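PDB 3VWA: cytoplasmic export protein 1 from Saccharomyces cerevisiae, which binds tRNA and belongs to the nuclear tRNA export machinery, where it may collect tRNAs from export receptors at the nuclear pore and pass them to translation. Local coordinates for residues I241-E246 with S263-L268; Q245-L250 with E285-P290; I295-M300 with I346-K351; D330-S333 with T337-V340. One frame throughout, in Å; residues are numbered along the deposited sequence.

Contact 1: I241-E246 with S263-L268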
loop_
_atom_site.group_PDB
_atom_site.type_symbol
_atom_site.label_atom_id
_atom_site.label_comp_id
_atom_site.label_asym_id
_atom_site.label_seq_id
_atom_site.Cartn_x
_atom_site.Cartn_y
_atom_site.Cartn_z
ATOM N N ILE A 241 -9.657 -18.466 -0.826
ATOM C CA ILE A 241 -9.593 -19.485 0.202
ATOM C C ILE A 241 -8.369 -20.405 -0.024
ATOM O O ILE A 241 -7.571 -20.649 0.902
ATOM C CB ILE A 241 -10.905 -20.277 0.274
ATOM C CG1 ILE A 241 -11.978 -19.378 0.886
ATOM C CG2 ILE A 241 -10.725 -21.539 1.123
ATOM C CD1 ILE A 241 -13.296 -20.069 1.122
ATOM N N ASN A 242 -8.201 -20.863 -1.268
ATOM C CA ASN A 242 -7.040 -21.681 -1.632
ATOM C C ASN A 242 -5.730 -20.896 -1.544
ATOM O O ASN A 242 -4.720 -21.388 -1.078
ATOM C CB ASN A 242 -7.199 -22.258 -3.044
ATOM C CG ASN A 242 -8.423 -23.174 -3.172
ATOM O OD1 ASN A 242 -9.520 -22.725 -3.531
ATOM N ND2 ASN A 242 -8.244 -24.468 -2.842
ATOM N N PHE A 243 -5.715 -19.674 -2.029
ATOM C CA PHE A 243 -4.449 -18.981 -2.035
ATOM C C PHE A 243 -3.929 -18.703 -0.592
ATOM O O PHE A 243 -2.733 -18.827 -0.301
ATOM C CB PHE A 243 -4.521 -17.754 -2.908
ATOM C CG PHE A 243 -3.305 -16.916 -2.850
ATOM C CD1 PHE A 243 -2.136 -17.330 -3.476
ATOM C CD2 PHE A 243 -3.294 -15.759 -2.090
ATOM C CE1 PHE A 243 -1.012 -16.571 -3.369
ATOM C CE2 PHE A 243 -2.176 -14.970 -2.005
ATOM C CZ PHE A 243 -1.025 -15.382 -2.644
ATOM N N TYR A 244 -4.856 -18.393 0.296
ATOM C CA TYR A 244 -4.561 -18.122 1.646
ATOM C C TYR A 244 -3.923 -19.365 2.336
ATOM O O TYR A 244 -3.005 -19.241 3.084
ATOM C CB TYR A 244 -5.858 -17.703 2.325
ATOM C CG TYR A 244 -5.727 -17.571 3.815
ATOM C CD1 TYR A 244 -5.004 -16.511 4.380
ATOM C CD2 TYR A 244 -6.296 -18.516 4.657
ATOM C CE1 TYR A 244 -4.867 -16.387 5.738
ATOM C CE2 TYR A 244 -6.176 -18.404 6.030
ATOM C CZ TYR A 244 -5.444 -17.316 6.545
ATOM O OH TYR A 244 -5.325 -17.149 7.891
ATOM N N GLN A 245 -4.421 -20.549 2.055
ATOM C CA GLN A 245 -3.818 -21.754 2.542
ATOM C C GLN A 245 -2.345 -21.937 2.101
ATOM O O GLN A 245 -1.513 -22.357 2.925
ATOM C CB GLN A 245 -4.678 -22.975 2.191
ATOM C CG GLN A 245 -4.132 -24.284 2.719
ATOM C CD GLN A 245 -4.838 -25.513 2.173
ATOM O OE1 GLN A 245 -6.043 -25.488 1.891
ATOM N NE2 GLN A 245 -4.090 -26.607 2.036
ATOM N N GLU A 246 -2.048 -21.642 0.829
ATOM C CA GLU A 246 -0.680 -21.630 0.316
ATOM C C GLU A 246 0.160 -20.626 1.082
ATOM O O GLU A 246 1.266 -20.944 1.533
ATOM C CB GLU A 246 -0.629 -21.220 -1.170
ATOM C CG GLU A 246 -1.066 -22.247 -2.183
ATOM C CD GLU A 246 -1.094 -21.653 -3.585
ATOM O OE1 GLU A 246 -0.035 -21.551 -4.236
ATOM O OE2 GLU A 246 -2.197 -21.286 -4.049
ATOM N N SER A 263 4.114 -17.414 -8.037
ATOM C CA SER A 263 3.577 -17.635 -9.386
ATOM C C SER A 263 2.055 -17.756 -9.460
ATOM O O SER A 263 1.400 -17.234 -10.407
ATOM C CB SER A 263 4.242 -18.846 -9.994
ATOM O OG SER A 263 5.601 -18.466 -10.136
ATOM N N ASN A 264 1.487 -18.414 -8.469
ATOM C CA ASN A 264 0.035 -18.482 -8.350
ATOM C C ASN A 264 -0.539 -17.090 -8.063
ATOM O O ASN A 264 -1.560 -16.684 -8.646
ATOM C CB ASN A 264 -0.367 -19.451 -7.241
ATOM C CG ASN A 264 -0.263 -20.871 -7.696
ATOM O OD1 ASN A 264 -0.202 -21.116 -8.900
ATOM N ND2 ASN A 264 -0.266 -21.828 -6.750
ATOM N N LEU A 265 0.165 -16.334 -7.215
ATOM C CA LEU A 265 -0.272 -14.981 -6.898
ATOM C C LEU A 265 -0.275 -14.151 -8.159
ATOM O O LEU A 265 -1.236 -13.436 -8.421
ATOM C CB LEU A 265 0.597 -14.352 -5.828
ATOM C CG LEU A 265 0.531 -12.821 -5.607
ATOM C CD1 LEU A 265 -0.881 -12.394 -5.231
ATOM C CD2 LEU A 265 1.511 -12.412 -4.495
ATOM N N GLU A 266 0.790 -14.250 -8.936
ATOM C CA GLU A 266 0.862 -13.505 -10.174
ATOM C C GLU A 266 -0.273 -13.809 -11.171
ATOM O O GLU A 266 -0.680 -12.915 -11.884
ATOM C CB GLU A 266 2.190 -13.777 -10.890
ATOM C CG GLU A 266 2.410 -13.040 -12.229
ATOM C CD GLU A 266 3.491 -13.725 -13.088
ATOM O OE1 GLU A 266 4.126 -14.686 -12.603
ATOM O OE2 GLU A 266 3.699 -13.351 -14.259
ATOM N N ASN A 267 -0.701 -15.070 -11.282
ATOM C CA ASN A 267 -1.696 -15.450 -12.311
ATOM C C ASN A 267 -3.079 -14.954 -11.937
ATOM O O ASN A 267 -3.875 -14.550 -12.800
ATOM C CB ASN A 267 -1.800 -16.944 -12.501
ATOM C CG ASN A 267 -0.733 -17.489 -13.416
ATOM O OD1 ASN A 267 -0.170 -18.543 -13.127
ATOM N ND2 ASN A 267 -0.459 -16.800 -14.543
ATOM N N LEU A 268 -3.368 -15.057 -10.652
ATOM C CA LEU A 268 -4.551 -14.440 -10.092
ATOM C C LEU A 268 -4.589 -12.915 -10.239
ATOM O O LEU A 268 -5.674 -12.330 -10.446
ATOM C CB LEU A 268 -4.601 -14.732 -8.613
ATOM C CG LEU A 268 -4.909 -16.133 -8.144
ATOM C CD1 LEU A 268 -4.767 -16.089 -6.625
ATOM C CD2 LEU A 268 -6.324 -16.598 -8.574
#
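The Phe243 ring meets two leucines, both obliquely. Leu265 comes up to the far end of the ring, its CB 3.7 Å from CE1 of Phe243, while CD1 of Leu268 reaches the near end, 4.1 Å from CG of Phe243. With CG anti to the backbone N (chi1 174°), the phenylalanine stretches across toward the other helix, and its size lets one side chain meet residues one turn apart; Val261 and Met262 touch it as well. Two further flat groups meet toward the partly exposed side. The Glu246 carboxylate and the Asn264 amide stand 78° apart, and Asn264 ND2 gives a fairly straight hydrogen bond to Glu246 OE1. The acceptor is met on its syn side, somewhat out of the carboxylate plane, whereas the bond lies close to the plane of the amide. The modelled 2.5 Å between ND2 of Asn264 and OE1 of Glu246 is very short, and its exact length is doubtful. A long acidic chain and a short amide suit this margin, spanning the gap where apolar residues give way. The two segments run nearly antiparallel, at 154°, as the arms of a helical hairpin. Ile241 and Tyr244 turn to helix 106-122, consistent with a join between the kinase-like domain and the helical solenoid.

Contact 2: Q245-L250 with E285-P290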
loop_
_atom_site.group_PDB
_atom_site.type_symbol
_atom_site.label_atom_id
_atom_site.label_comp_id
_atom_site.label_asym_id
_atom_site.label_seq_id
_atom_site.Cartn_x
_atom_site.Cartn_y
_atom_site.Cartn_z
ATOM N N GLN A 245 -4.421 -20.549 2.055
ATOM C CA GLN A 245 -3.818 -21.754 2.542
ATOM C C GLN A 245 -2.345 -21.937 2.101
ATOM O O GLN A 245 -1.513 -22.357 2.925
ATOM C CB GLN A 245 -4.678 -22.975 2.191
ATOM C CG GLN A 245 -4.132 -24.284 2.719
ATOM C CD GLN A 245 -4.838 -25.513 2.173
ATOM O OE1 GLN A 245 -6.043 -25.488 1.891
ATOM N NE2 GLN A 245 -4.090 -26.607 2.036
ATOM N N GLU A 246 -2.048 -21.642 0.829
ATOM C CA GLU A 246 -0.680 -21.630 0.316
ATOM C C GLU A 246 0.160 -20.626 1.082
ATOM O O GLU A 246 1.266 -20.944 1.533
ATOM C CB GLU A 246 -0.629 -21.220 -1.170
ATOM C CG GLU A 246 -1.066 -22.247 -2.183
ATOM C CD GLU A 246 -1.094 -21.653 -3.585
ATOM O OE1 GLU A 246 -0.035 -21.551 -4.236
ATOM O OE2 GLU A 246 -2.197 -21.286 -4.049
ATOM N N LEU A 247 -0.379 -19.417 1.237
ATOM C CA LEU A 247 0.316 -18.334 1.866
ATOM C C LEU A 247 0.723 -18.684 3.289
ATOM O O LEU A 247 1.893 -18.521 3.662
ATOM C CB LEU A 247 -0.585 -17.108 1.889
ATOM C CG LEU A 247 0.069 -15.744 1.781
ATOM C CD1 LEU A 247 1.077 -15.695 0.644
ATOM C CD2 LEU A 247 -1.066 -14.724 1.544
ATOM N N ARG A 248 -0.239 -19.161 4.069
ATOM C CA ARG A 248 -0.015 -19.596 5.440
ATOM C C ARG A 248 1.055 -20.652 5.599
ATOM O O ARG A 248 1.609 -20.750 6.661
ATOM C CB ARG A 248 -1.259 -20.265 5.986
ATOM C CG ARG A 248 -2.079 -19.460 6.949
ATOM C CD ARG A 248 -3.420 -20.168 6.989
ATOM N NE ARG A 248 -3.761 -20.694 8.299
ATOM C CZ ARG A 248 -4.684 -21.632 8.516
ATOM N NH1 ARG A 248 -4.941 -22.023 9.759
ATOM N NH2 ARG A 248 -5.346 -22.186 7.501
ATOM N N GLU A 249 1.288 -21.444 4.556
ATOM C CA GLU A 249 2.234 -22.548 4.569
ATOM C C GLU A 249 3.518 -22.145 3.903
ATOM O O GLU A 249 4.427 -22.956 3.727
ATOM C CB GLU A 249 1.635 -23.730 3.807
ATOM C CG GLU A 249 0.722 -24.565 4.677
ATOM C CD GLU A 249 0.158 -25.780 3.963
ATOM O OE1 GLU A 249 0.746 -26.273 2.973
ATOM O OE2 GLU A 249 -0.888 -26.251 4.415
ATOM N N LEU A 250 3.608 -20.881 3.532
ATOM C CA LEU A 250 4.744 -20.427 2.772
ATOM C C LEU A 250 6.071 -20.862 3.403
ATOM O O LEU A 250 6.941 -21.319 2.698
ATOM C CB LEU A 250 4.708 -18.905 2.587
ATOM C CG LEU A 250 5.664 -18.309 1.583
ATOM C CD1 LEU A 250 5.397 -18.739 0.117
ATOM C CD2 LEU A 250 5.642 -16.796 1.689
ATOM N N GLU A 285 -1.194 -5.525 2.549
ATOM C CA GLU A 285 -0.141 -4.653 3.090
ATOM C C GLU A 285 0.886 -5.398 3.920
ATOM O O GLU A 285 2.079 -5.159 3.777
ATOM C CB GLU A 285 -0.746 -3.537 3.964
ATOM C CG GLU A 285 -1.736 -2.611 3.278
ATOM C CD GLU A 285 -3.172 -3.153 3.248
ATOM O OE1 GLU A 285 -3.374 -4.370 3.446
ATOM O OE2 GLU A 285 -4.125 -2.368 3.027
ATOM N N ASN A 286 0.437 -6.277 4.806
ATOM C CA ASN A 286 1.326 -6.842 5.811
ATOM C C ASN A 286 1.538 -8.338 5.689
ATOM O O ASN A 286 2.220 -8.909 6.511
ATOM C CB ASN A 286 0.823 -6.523 7.234
ATOM C CG ASN A 286 0.697 -5.025 7.482
ATOM O OD1 ASN A 286 1.521 -4.233 7.020
ATOM N ND2 ASN A 286 -0.379 -4.627 8.128
ATOM N N PHE A 287 0.962 -8.985 4.686
ATOM C CA PHE A 287 1.211 -10.409 4.511
ATOM C C PHE A 287 1.743 -10.585 3.110
ATOM O O PHE A 287 2.928 -10.942 2.921
ATOM C CB PHE A 287 -0.082 -11.231 4.726
ATOM C CG PHE A 287 0.151 -12.665 5.094
ATOM C CD1 PHE A 287 1.407 -13.247 4.962
ATOM C CD2 PHE A 287 -0.915 -13.464 5.541
ATOM C CE1 PHE A 287 1.604 -14.581 5.273
ATOM C CE2 PHE A 287 -0.714 -14.800 5.876
ATOM C CZ PHE A 287 0.544 -15.358 5.736
ATOM N N ILE A 288 0.893 -10.303 2.112
ATOM C CA ILE A 288 1.299 -10.544 0.730
ATOM C C ILE A 288 2.553 -9.755 0.289
ATOM O O ILE A 288 3.539 -10.346 -0.191
ATOM C CB ILE A 288 0.111 -10.379 -0.270
ATOM C CG1 ILE A 288 -1.001 -11.370 0.053
ATOM C CG2 ILE A 288 0.587 -10.575 -1.680
ATOM C CD1 ILE A 288 -2.295 -11.158 -0.724
ATOM N N ILE A 289 2.517 -8.431 0.432
ATOM C CA ILE A 289 3.607 -7.579 -0.060
ATOM C C ILE A 289 4.998 -7.887 0.552
ATOM O O ILE A 289 5.982 -7.952 -0.171
ATOM C CB ILE A 289 3.298 -6.059 0.088
ATOM C CG1 ILE A 289 2.217 -5.570 -0.920
ATOM C CG2 ILE A 289 4.525 -5.266 -0.207
ATOM C CD1 ILE A 289 1.747 -4.149 -0.633
ATOM N N PRO A 290 5.099 -7.978 1.893
ATOM C CA PRO A 290 6.371 -8.272 2.470
ATOM C C PRO A 290 6.889 -9.653 2.093
ATOM O O PRO A 290 8.090 -9.776 1.891
ATOM C CB PRO A 290 6.146 -8.157 4.010
ATOM C CG PRO A 290 4.724 -7.823 4.222
ATOM C CD PRO A 290 4.029 -7.737 2.889
#
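Leu247 sets its CG over one face of the Phe287 ring, 4.0 Å from the ring centroid and only 13° off the ring normal, a CH-pi contact. The point of contact is displaced somewhat toward the rim, so CE1 and CZ of Phe287 are about equally near. The branching of leucine serves two neighbours here: CG rests on the ring, while CD2 of Leu247 goes on to CG1 of Ile288 at 3.7 Å, the two aliphatic chains meeting at about a right angle. Beside them the backbone at Arg248 brings its N to 4.2 Å from CZ of Phe287, approaching the ring obliquely, while the arginine side chain starts out away from the other segment. No hydrogen bond joins the segments; flat and branched apolar surfaces suit a contact that is mostly buried. Behind Phe287 and Ile288 the helix is irregular, with a wider pi-type turn at 285-288 and a kink at Pro290, whose N carries no hydrogen for the preceding turn. The Phe287 ring also forms a cation-pi contact with Lys141, and Asn286 ND2 bonds to Ile140 O, tying this turn to the connection between strands 136-138 and 144-146. Ile288 leans on Leu265 of helix 255-271, and Ile289 faces Leu331 and Thr332 of helix 321-335, so helix 283-303 lies between the kinase-like part and the next helix of the solenoid.

Contact 3: I295-M300 with I346-K351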
loop_
_atom_site.group_PDB
_atom_site.type_symbol
_atom_site.label_atom_id
_atom_site.label_comp_id
_atom_site.label_asym_id
_atom_site.label_seq_id
_atom_site.Cartn_x
_atom_site.Cartn_y
_atom_site.Cartn_z
ATOM N N ILE A 295 10.795 -12.610 -1.524
ATOM C CA ILE A 295 11.111 -13.524 -2.635
ATOM C C ILE A 295 11.816 -12.799 -3.745
ATOM O O ILE A 295 12.727 -13.357 -4.345
ATOM C CB ILE A 295 9.893 -14.310 -3.123
ATOM C CG1 ILE A 295 9.595 -15.394 -2.086
ATOM C CG2 ILE A 295 10.189 -14.978 -4.497
ATOM C CD1 ILE A 295 8.120 -15.516 -1.751
ATOM N N ILE A 296 11.453 -11.528 -3.960
ATOM C CA ILE A 296 12.121 -10.690 -4.944
ATOM C C ILE A 296 13.613 -10.452 -4.643
ATOM O O ILE A 296 14.471 -10.520 -5.557
ATOM C CB ILE A 296 11.437 -9.304 -5.150
ATOM C CG1 ILE A 296 10.099 -9.464 -5.913
ATOM C CG2 ILE A 296 12.354 -8.408 -5.960
ATOM C CD1 ILE A 296 9.186 -8.255 -5.841
ATOM N N LYS A 297 13.927 -10.148 -3.385
ATOM C CA LYS A 297 15.342 -9.948 -2.987
ATOM C C LYS A 297 16.151 -11.208 -3.274
ATOM O O LYS A 297 17.244 -11.126 -3.838
ATOM C CB LYS A 297 15.453 -9.581 -1.500
ATOM C CG LYS A 297 14.843 -8.234 -1.158
ATOM C CD LYS A 297 14.692 -8.042 0.349
ATOM C CE LYS A 297 13.996 -6.713 0.653
ATOM N NZ LYS A 297 13.109 -6.795 1.859
ATOM N N LEU A 298 15.607 -12.372 -2.927
ATOM C CA LEU A 298 16.308 -13.618 -3.225
ATOM C C LEU A 298 16.616 -13.736 -4.707
ATOM O O LEU A 298 17.750 -14.010 -5.093
ATOM C CB LEU A 298 15.577 -14.867 -2.716
ATOM C CG LEU A 298 15.885 -15.466 -1.322
ATOM C CD1 LEU A 298 17.368 -15.319 -0.949
ATOM C CD2 LEU A 298 14.961 -14.935 -0.206
ATOM N N LEU A 299 15.614 -13.503 -5.547
ATOM C CA LEU A 299 15.802 -13.615 -6.987
ATOM C C LEU A 299 16.846 -12.626 -7.529
ATOM O O LEU A 299 17.513 -12.900 -8.519
ATOM C CB LEU A 299 14.484 -13.351 -7.684
ATOM C CG LEU A 299 13.361 -14.309 -7.383
ATOM C CD1 LEU A 299 12.152 -13.757 -8.112
ATOM C CD2 LEU A 299 13.736 -15.696 -7.873
HETATM N N MSE A 300 16.943 -11.463 -6.888
HETATM C CA MSE A 300 17.826 -10.390 -7.333
HETATM C C MSE A 300 19.243 -10.736 -6.967
HETATM O O MSE A 300 20.171 -10.415 -7.699
HETATM C CB MSE A 300 17.373 -9.084 -6.688
HETATM C CG MSE A 300 16.306 -8.463 -7.577
HETATM SE SE MSE A 300 15.984 -6.603 -6.963
HETATM C CE MSE A 300 14.256 -6.593 -7.888
ATOM N N ILE A 346 14.346 -1.237 -3.731
ATOM C CA ILE A 346 14.263 -0.390 -4.903
ATOM C C ILE A 346 15.676 -0.052 -5.347
ATOM O O ILE A 346 15.971 -0.117 -6.514
ATOM C CB ILE A 346 13.427 0.874 -4.619
ATOM C CG1 ILE A 346 11.949 0.488 -4.474
ATOM C CG2 ILE A 346 13.661 1.961 -5.665
ATOM C CD1 ILE A 346 11.288 -0.004 -5.736
ATOM N N THR A 347 16.553 0.226 -4.393
ATOM C CA THR A 347 18.018 0.382 -4.671
ATOM C C THR A 347 18.671 -0.769 -5.423
ATOM O O THR A 347 19.369 -0.573 -6.430
ATOM C CB THR A 347 18.788 0.614 -3.368
ATOM O OG1 THR A 347 18.326 1.836 -2.813
ATOM C CG2 THR A 347 20.312 0.742 -3.626
ATOM N N GLN A 348 18.425 -1.976 -4.934
ATOM C CA GLN A 348 18.949 -3.207 -5.496
ATOM C C GLN A 348 18.423 -3.388 -6.906
ATOM O O GLN A 348 19.141 -3.771 -7.864
ATOM C CB GLN A 348 18.424 -4.336 -4.590
ATOM C CG GLN A 348 19.465 -5.287 -4.020
ATOM C CD GLN A 348 18.883 -6.685 -3.755
ATOM O OE1 GLN A 348 17.710 -6.843 -3.388
ATOM N NE2 GLN A 348 19.703 -7.708 -3.971
ATOM N N SER A 349 17.144 -3.076 -7.072
ATOM C CA SER A 349 16.566 -3.216 -8.380
ATOM C C SER A 349 17.112 -2.213 -9.402
ATOM O O SER A 349 17.228 -2.559 -10.555
ATOM C CB SER A 349 15.048 -3.295 -8.297
ATOM O OG SER A 349 14.478 -2.030 -8.020
ATOM N N PHE A 350 17.531 -1.022 -8.959
ATOM C CA PHE A 350 18.230 -0.037 -9.825
ATOM C C PHE A 350 19.640 -0.462 -10.239
ATOM O O PHE A 350 20.089 -0.156 -11.351
ATOM C CB PHE A 350 18.219 1.378 -9.192
ATOM C CG PHE A 350 17.024 2.230 -9.631
ATOM C CD1 PHE A 350 17.077 2.965 -10.823
ATOM C CD2 PHE A 350 15.828 2.233 -8.906
ATOM C CE1 PHE A 350 15.988 3.712 -11.288
ATOM C CE2 PHE A 350 14.738 2.999 -9.353
ATOM C CZ PHE A 350 14.815 3.754 -10.534
ATOM N N LYS A 351 20.312 -1.204 -9.365
ATOM C CA LYS A 351 21.616 -1.780 -9.669
ATOM C C LYS A 351 21.488 -2.986 -10.604
ATOM O O LYS A 351 22.473 -3.403 -11.189
ATOM C CB LYS A 351 22.318 -2.281 -8.401
ATOM C CG LYS A 351 22.690 -1.273 -7.326
ATOM C CD LYS A 351 23.477 -2.014 -6.251
ATOM C CE LYS A 351 24.274 -1.086 -5.353
ATOM N NZ LYS A 351 23.440 -0.485 -4.267
#
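Met300, present as selenomethionine, extends from its helix beyond CG and lays its end against Ser349. Its CE lies 3.4 Å from CB of Ser349, tighter than usual for two carbons, and its SE is 3.7 Å from the same CB. A long, unbranched chain ending in a methyl can reach across segments whose axes come within 10.6 Å, and the small serine lets the methyl come right up to its CB. The serine hydroxyl is turned into its own helix: with chi1 at 74°, OG sits between the backbone N and the carbonyl carbon, and donates to Ile346 O at 2.9 Å, tilted out of the carbonyl plane. Ile346 O thus accepts twice, since Phe350 N also bonds to it, and the buried hydroxyl is satisfied while CB is left to meet the methionine.

Gln348 reaches back the other way. Its chi1 of -126° lies well away from a staggered position, but the rest of the chain is extended and carries the amide to the opposite helix. There NE2 of Gln348 is 3.8 Å from CB of Met300, and OE1 of Gln348 is 3.9 Å from CG of Lys297. These are van der Waals contacts with aliphatic carbons. The lysine crosses the glutamine at about a right angle and leads its amine away, bent near the end, toward a long, weak ion pair with Glu294.

Leu321 of helix 321-335 also touches Met300. The two segments run in the same general direction, 30° apart, consistent with alternate helices of an alpha-solenoid, with helix 321-335 between them in the chain.

Contact 4: D330-S333 with T337-V340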
loop_
_atom_site.group_PDB
_atom_site.type_symbol
_atom_site.label_atom_id
_atom_site.label_comp_id
_atom_site.label_asym_id
_atom_site.label_seq_id
_atom_site.Cartn_x
_atom_site.Cartn_y
_atom_site.Cartn_z
ATOM N N ASP A 330 2.800 -1.706 -7.833
ATOM C CA ASP A 330 1.346 -1.475 -7.901
ATOM C C ASP A 330 0.681 -1.508 -6.542
ATOM O O ASP A 330 0.044 -0.555 -6.138
ATOM C CB ASP A 330 0.626 -2.488 -8.826
ATOM C CG ASP A 330 -0.907 -2.231 -8.918
ATOM O OD1 ASP A 330 -1.664 -3.184 -9.205
ATOM O OD2 ASP A 330 -1.374 -1.077 -8.742
ATOM N N LEU A 331 0.826 -2.597 -5.808
ATOM C CA LEU A 331 0.017 -2.735 -4.594
ATOM C C LEU A 331 0.472 -1.820 -3.459
ATOM O O LEU A 331 -0.356 -1.427 -2.639
ATOM C CB LEU A 331 -0.035 -4.180 -4.129
ATOM C CG LEU A 331 -0.790 -5.138 -5.049
ATOM C CD1 LEU A 331 -0.689 -6.510 -4.433
ATOM C CD2 LEU A 331 -2.252 -4.727 -5.247
ATOM N N THR A 332 1.780 -1.553 -3.385
ATOM C CA THR A 332 2.348 -0.674 -2.340
ATOM C C THR A 332 1.801 0.717 -2.597
ATOM O O THR A 332 1.303 1.362 -1.679
ATOM C CB THR A 332 3.906 -0.584 -2.318
ATOM O OG1 THR A 332 4.426 -0.449 -3.638
ATOM C CG2 THR A 332 4.556 -1.837 -1.668
ATOM N N SER A 333 1.850 1.150 -3.845
ATOM C CA SER A 333 1.315 2.454 -4.208
ATOM C C SER A 333 -0.179 2.526 -3.911
ATOM O O SER A 333 -0.626 3.461 -3.269
ATOM C CB SER A 333 1.575 2.779 -5.676
ATOM O OG SER A 333 0.769 3.889 -6.086
ATOM N N THR A 337 1.314 1.804 1.481
ATOM C CA THR A 337 2.091 1.127 2.519
ATOM C C THR A 337 3.351 0.540 1.882
ATOM O O THR A 337 3.330 0.135 0.737
ATOM C CB THR A 337 1.327 -0.082 3.121
ATOM O OG1 THR A 337 0.893 -0.939 2.052
ATOM C CG2 THR A 337 0.107 0.357 3.991
ATOM N N PHE A 338 4.411 0.414 2.657
ATOM C CA PHE A 338 5.738 0.147 2.144
ATOM C C PHE A 338 6.471 -0.588 3.229
ATOM O O PHE A 338 6.560 -0.084 4.331
ATOM C CB PHE A 338 6.435 1.497 1.884
ATOM C CG PHE A 338 5.791 2.285 0.798
ATOM C CD1 PHE A 338 4.839 3.257 1.094
ATOM C CD2 PHE A 338 6.080 2.018 -0.515
ATOM C CE1 PHE A 338 4.181 3.940 0.092
ATOM C CE2 PHE A 338 5.456 2.722 -1.533
ATOM C CZ PHE A 338 4.497 3.688 -1.220
ATOM N N PRO A 339 6.984 -1.788 2.941
ATOM C CA PRO A 339 7.576 -2.567 4.043
ATOM C C PRO A 339 8.970 -2.088 4.411
ATOM O O PRO A 339 9.634 -1.446 3.609
ATOM C CB PRO A 339 7.672 -3.991 3.459
ATOM C CG PRO A 339 7.724 -3.753 1.981
ATOM C CD PRO A 339 6.856 -2.581 1.702
ATOM N N VAL A 340 9.404 -2.415 5.624
ATOM C CA VAL A 340 10.762 -2.122 6.064
ATOM C C VAL A 340 11.727 -2.645 5.019
ATOM O O VAL A 340 11.665 -3.791 4.630
ATOM C CB VAL A 340 11.034 -2.650 7.510
ATOM C CG1 VAL A 340 12.520 -2.754 7.828
ATOM C CG2 VAL A 340 10.394 -1.717 8.513
#
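Thr332 sets its CB beside the Phe338 ring, 3.7 Å from CE2 of Phe338, the two side chains crossing at about a right angle. The setting is the C-terminal end of a helix in the alpha-solenoid: helix 321-335 finishes here, and the chain turns away roughly at right angles to it before entering helix 342-351. Thr337 N donates to Thr332 O at 3.2 Å, with an N-H...O angle of 145°. This 6→1 bond, from a residue five positions on, gives a carbonyl of the last turn a partner from the outgoing chain. Threonine suits its buried place because its two branches do different work. OG1, held between the backbone N and the carbonyl carbon (chi1 44°), bonds to Val328 O one turn back. The methyl, anti to the carbonyl carbon, faces the outgoing chain. Phe338, less buried, turns the CE2 side of its ring to Thr332 and also meets Phe342. The threonine carbons lie close to the outgoing backbone: Thr337 O is 3.2 Å from CB of Thr332. Next along the chain, CD of the rigid Pro339 ring comes 4.1 Å from CG2 of Thr332.

Contacts 1 and 2 both start from helix 239-248, which packs on helix 255-271 in one and on helix 283-303 in the other. Their centres are 9 Å apart, and they touch where Leu265 and Phe243 meet Ile288. Helix 283-303 then continues to contact 3, whose centre is about 19 Å from that of contact 2. Contact 4 falls in the chain between the two segments of contact 3, 14 Å from contact 2 and 15 Å from contact 3, centre to centre; contacts 2 and 4 touch through Ile289. Together they follow successive helices from the kinase-like domain into the helical solenoid, consistent with their marking the junction ahead of the HEAT repeats at 381-419 and 494-530.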